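Long-range contact in VAPBC49 (Mycobacterium tuberculosis, PDB 5AF3), which is possibly the antitoxin of a type II toxin-antitoxin system whose cognate toxin is VapC45, and carries a putative helix-turn-helix DNA-binding domain: residues P107-C116 with L161-A172. Numbering follows the deposited sequence.
Sequences PHALASQDLC and LQQISFADDNLA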
# COMPACT_ATOMS: atom_id res chain seq x y z
N PRO A 107 29.50 -9.72 8.35
CA PRO A 107 29.26 -8.47 7.64
C PRO A 107 27.86 -8.44 7.04
O PRO A 107 27.31 -9.48 6.60
CB PRO A 107 30.35 -8.45 6.55
CG PRO A 107 31.47 -9.30 7.17
CD PRO A 107 30.77 -10.37 7.95
N HIS A 108 27.29 -7.25 7.01
CA HIS A 108 25.94 -7.04 6.44
C HIS A 108 24.96 -8.09 6.99
O HIS A 108 24.14 -8.65 6.26
CB HIS A 108 26.02 -7.12 4.88
CG HIS A 108 26.86 -6.03 4.26
ND1 HIS A 108 26.55 -4.69 4.38
CD2 HIS A 108 27.99 -6.10 3.51
CE1 HIS A 108 27.47 -3.98 3.73
NE2 HIS A 108 28.35 -4.81 3.20
N ALA A 109 25.06 -8.40 8.29
CA ALA A 109 24.26 -9.46 8.88
C ALA A 109 22.73 -9.34 8.63
O ALA A 109 22.04 -10.34 8.54
CB ALA A 109 24.51 -9.52 10.41
N LEU A 110 22.22 -8.10 8.59
CA LEU A 110 20.78 -7.90 8.32
C LEU A 110 20.35 -8.50 6.99
O LEU A 110 19.21 -8.95 6.84
CB LEU A 110 20.40 -6.42 8.36
CG LEU A 110 20.53 -5.74 9.72
CD1 LEU A 110 20.15 -4.30 9.62
CD2 LEU A 110 19.57 -6.43 10.69
N ALA A 111 21.30 -8.54 6.05
CA ALA A 111 21.06 -9.10 4.70
C ALA A 111 21.55 -10.55 4.55
O ALA A 111 21.59 -11.11 3.45
CB ALA A 111 21.67 -8.19 3.64
N SER A 112 21.87 -11.18 5.67
CA SER A 112 22.43 -12.52 5.67
C SER A 112 21.41 -13.64 5.68
O SER A 112 20.38 -13.56 6.33
CB SER A 112 23.37 -12.68 6.88
OG SER A 112 23.76 -14.03 7.01
N GLN A 113 21.75 -14.74 5.02
CA GLN A 113 20.95 -15.94 4.99
C GLN A 113 20.82 -16.52 6.40
O GLN A 113 19.86 -17.21 6.69
CB GLN A 113 21.57 -16.97 4.05
CG GLN A 113 20.76 -18.25 3.94
CD GLN A 113 21.15 -19.07 2.74
OE1 GLN A 113 22.09 -18.72 2.01
NE2 GLN A 113 20.43 -20.15 2.51
N ASP A 114 21.78 -16.20 7.27
CA ASP A 114 21.82 -16.79 8.61
C ASP A 114 20.99 -15.99 9.62
O ASP A 114 20.77 -16.43 10.75
CB ASP A 114 23.27 -16.87 9.11
CG ASP A 114 24.08 -17.95 8.39
OD1 ASP A 114 23.47 -18.88 7.83
OD2 ASP A 114 25.33 -17.83 8.40
N LEU A 115 20.53 -14.81 9.21
CA LEU A 115 19.80 -13.95 10.15
C LEU A 115 18.57 -14.68 10.66
O LEU A 115 18.34 -14.78 11.85
CB LEU A 115 19.38 -12.63 9.50
CG LEU A 115 18.51 -11.76 10.42
CD1 LEU A 115 19.34 -11.19 11.60
CD2 LEU A 115 17.86 -10.59 9.64
N CYS A 116 17.75 -15.19 9.75
CA CYS A 116 16.47 -15.72 10.18
C CYS A 116 16.63 -16.96 11.08
O CYS A 116 15.89 -17.10 12.08
CB CYS A 116 15.55 -15.98 9.00
SG CYS A 116 13.93 -16.33 9.56
N LEU A 161 11.36 -11.57 6.72
CA LEU A 161 12.65 -12.21 6.51
C LEU A 161 12.60 -13.29 5.45
O LEU A 161 13.55 -13.44 4.72
CB LEU A 161 13.17 -12.83 7.82
CG LEU A 161 13.37 -11.82 8.96
CD1 LEU A 161 14.13 -12.46 10.14
CD2 LEU A 161 14.07 -10.55 8.55
N GLN A 162 11.49 -14.03 5.42
CA GLN A 162 11.20 -15.13 4.48
C GLN A 162 11.12 -14.69 3.02
O GLN A 162 11.20 -15.54 2.12
CB GLN A 162 9.88 -15.82 4.87
CG GLN A 162 10.04 -16.82 5.99
CD GLN A 162 8.72 -17.20 6.69
OE1 GLN A 162 7.65 -16.62 6.43
NE2 GLN A 162 8.81 -18.19 7.59
N GLN A 163 10.94 -13.40 2.78
CA GLN A 163 10.82 -12.87 1.41
C GLN A 163 12.16 -12.71 0.67
O GLN A 163 12.18 -12.39 -0.52
CB GLN A 163 10.10 -11.51 1.39
CG GLN A 163 8.72 -11.47 2.12
CD GLN A 163 7.83 -12.59 1.67
OE1 GLN A 163 7.73 -12.87 0.48
NE2 GLN A 163 7.17 -13.24 2.61
N ILE A 164 13.27 -12.87 1.40
CA ILE A 164 14.58 -12.54 0.87
C ILE A 164 15.19 -13.80 0.29
O ILE A 164 15.10 -14.87 0.90
CB ILE A 164 15.50 -11.94 1.98
CG1 ILE A 164 14.83 -10.70 2.61
CG2 ILE A 164 16.87 -11.52 1.40
CD1 ILE A 164 15.62 -10.10 3.76
N SER A 165 15.81 -13.68 -0.89
CA SER A 165 16.53 -14.79 -1.53
C SER A 165 18.01 -14.50 -1.44
O SER A 165 18.40 -13.34 -1.42
CB SER A 165 16.11 -14.90 -3.02
OG SER A 165 14.79 -15.36 -3.11
N PHE A 166 18.85 -15.55 -1.44
CA PHE A 166 20.29 -15.32 -1.20
C PHE A 166 21.23 -15.79 -2.33
O PHE A 166 20.91 -16.77 -2.98
CB PHE A 166 20.67 -15.93 0.15
CG PHE A 166 19.84 -15.37 1.29
CD1 PHE A 166 20.17 -14.14 1.85
CD2 PHE A 166 18.68 -16.02 1.70
CE1 PHE A 166 19.36 -13.58 2.86
CE2 PHE A 166 17.88 -15.48 2.72
CZ PHE A 166 18.22 -14.24 3.27
N ALA A 167 22.34 -15.08 -2.52
CA ALA A 167 23.35 -15.42 -3.52
C ALA A 167 24.34 -16.43 -2.96
O ALA A 167 24.12 -16.96 -1.85
CB ALA A 167 24.07 -14.15 -4.02
N ASP A 168 25.40 -16.71 -3.73
CA ASP A 168 26.43 -17.69 -3.34
C ASP A 168 27.03 -17.35 -1.98
O ASP A 168 27.29 -18.23 -1.16
CB ASP A 168 27.55 -17.76 -4.39
CG ASP A 168 27.40 -18.96 -5.32
OD1 ASP A 168 26.38 -19.69 -5.21
OD2 ASP A 168 28.32 -19.20 -6.15
N ASP A 169 27.22 -16.05 -1.77
CA ASP A 169 27.87 -15.54 -0.58
C ASP A 169 26.94 -15.50 0.65
O ASP A 169 27.32 -14.95 1.67
CB ASP A 169 28.40 -14.14 -0.87
CG ASP A 169 27.34 -13.23 -1.43
OD1 ASP A 169 26.13 -13.62 -1.41
OD2 ASP A 169 27.70 -12.12 -1.86
N ASN A 170 25.74 -16.08 0.54
CA ASN A 170 24.75 -16.04 1.65
C ASN A 170 24.26 -14.64 2.03
O ASN A 170 23.79 -14.44 3.15
CB ASN A 170 25.32 -16.70 2.92
CG ASN A 170 25.64 -18.16 2.73
OD1 ASN A 170 26.81 -18.55 2.79
ND2 ASN A 170 24.61 -18.98 2.48
N LEU A 171 24.45 -13.67 1.14
CA LEU A 171 23.82 -12.34 1.30
C LEU A 171 22.69 -12.16 0.29
O LEU A 171 22.74 -12.77 -0.79
CB LEU A 171 24.82 -11.22 1.17
CG LEU A 171 25.89 -11.17 2.30
CD1 LEU A 171 26.81 -10.04 2.05
CD2 LEU A 171 25.20 -10.93 3.67
N ALA A 172 21.69 -11.35 0.65
CA ALA A 172 20.52 -11.10 -0.20
C ALA A 172 20.86 -10.83 -1.70
O ALA A 172 21.71 -10.01 -2.03
CB ALA A 172 19.72 -9.92 0.35
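Gln113 sets its CA over the face of the Phe166 ring while its backbone pairs with Asn170, a compact example of how a loop just ahead of a helix can be fastened to a hairpin. The pairing is a single beta bridge, Ser112 to Leu171: Ala172 N donates to Ala111 O at 2.8 Å, and Gln113 N to Asn170 O at the same length. C-H...O contacts from Leu171 CA to Ala111 O and from Ser112 CA to Asn170 O reinforce it.

Packing is tightest at Phe166. Gln113 CA sits 3.5 Å from the Phe166 ring centroid, only 10° off the normal, a CH-pi contact, while Ala111 O approaches the ring edge near its plane, 3.4 Å from Phe166 CE1. With CG anti to the backbone N (chi1 -178°) and the chain extended, Gln113 runs past the ring, its amide plane nearly parallel to it. Gln113 OE1 thereby receives Asn170 ND2 at 2.6 Å, from above the carbonyl plane rather than along a lone pair; this amide pair lies on the solvent side, where Gln113 is exposed.

Away from the ring the contact becomes apolar but stays covered. Leu171 CD2 lies against the carbonyl His108 O and near His108 CB, whose ring ND1 is hydrogen-bonded to Glu77 of helix 72-86. Leu161 CD1 meets Cys116 SG at 3.9 Å, and Leu161 crosses Leu115 at about a right angle.

Ser112 OG accepts from Asp114 N, a capping bond in the type I turn leading into helix 115-130, and Asp169 OD1 closes an Asx turn onto Leu171 N. A capped helix entrance thus bridges to an antiparallel beta hairpin where its turn runs into the returning strand 172-176.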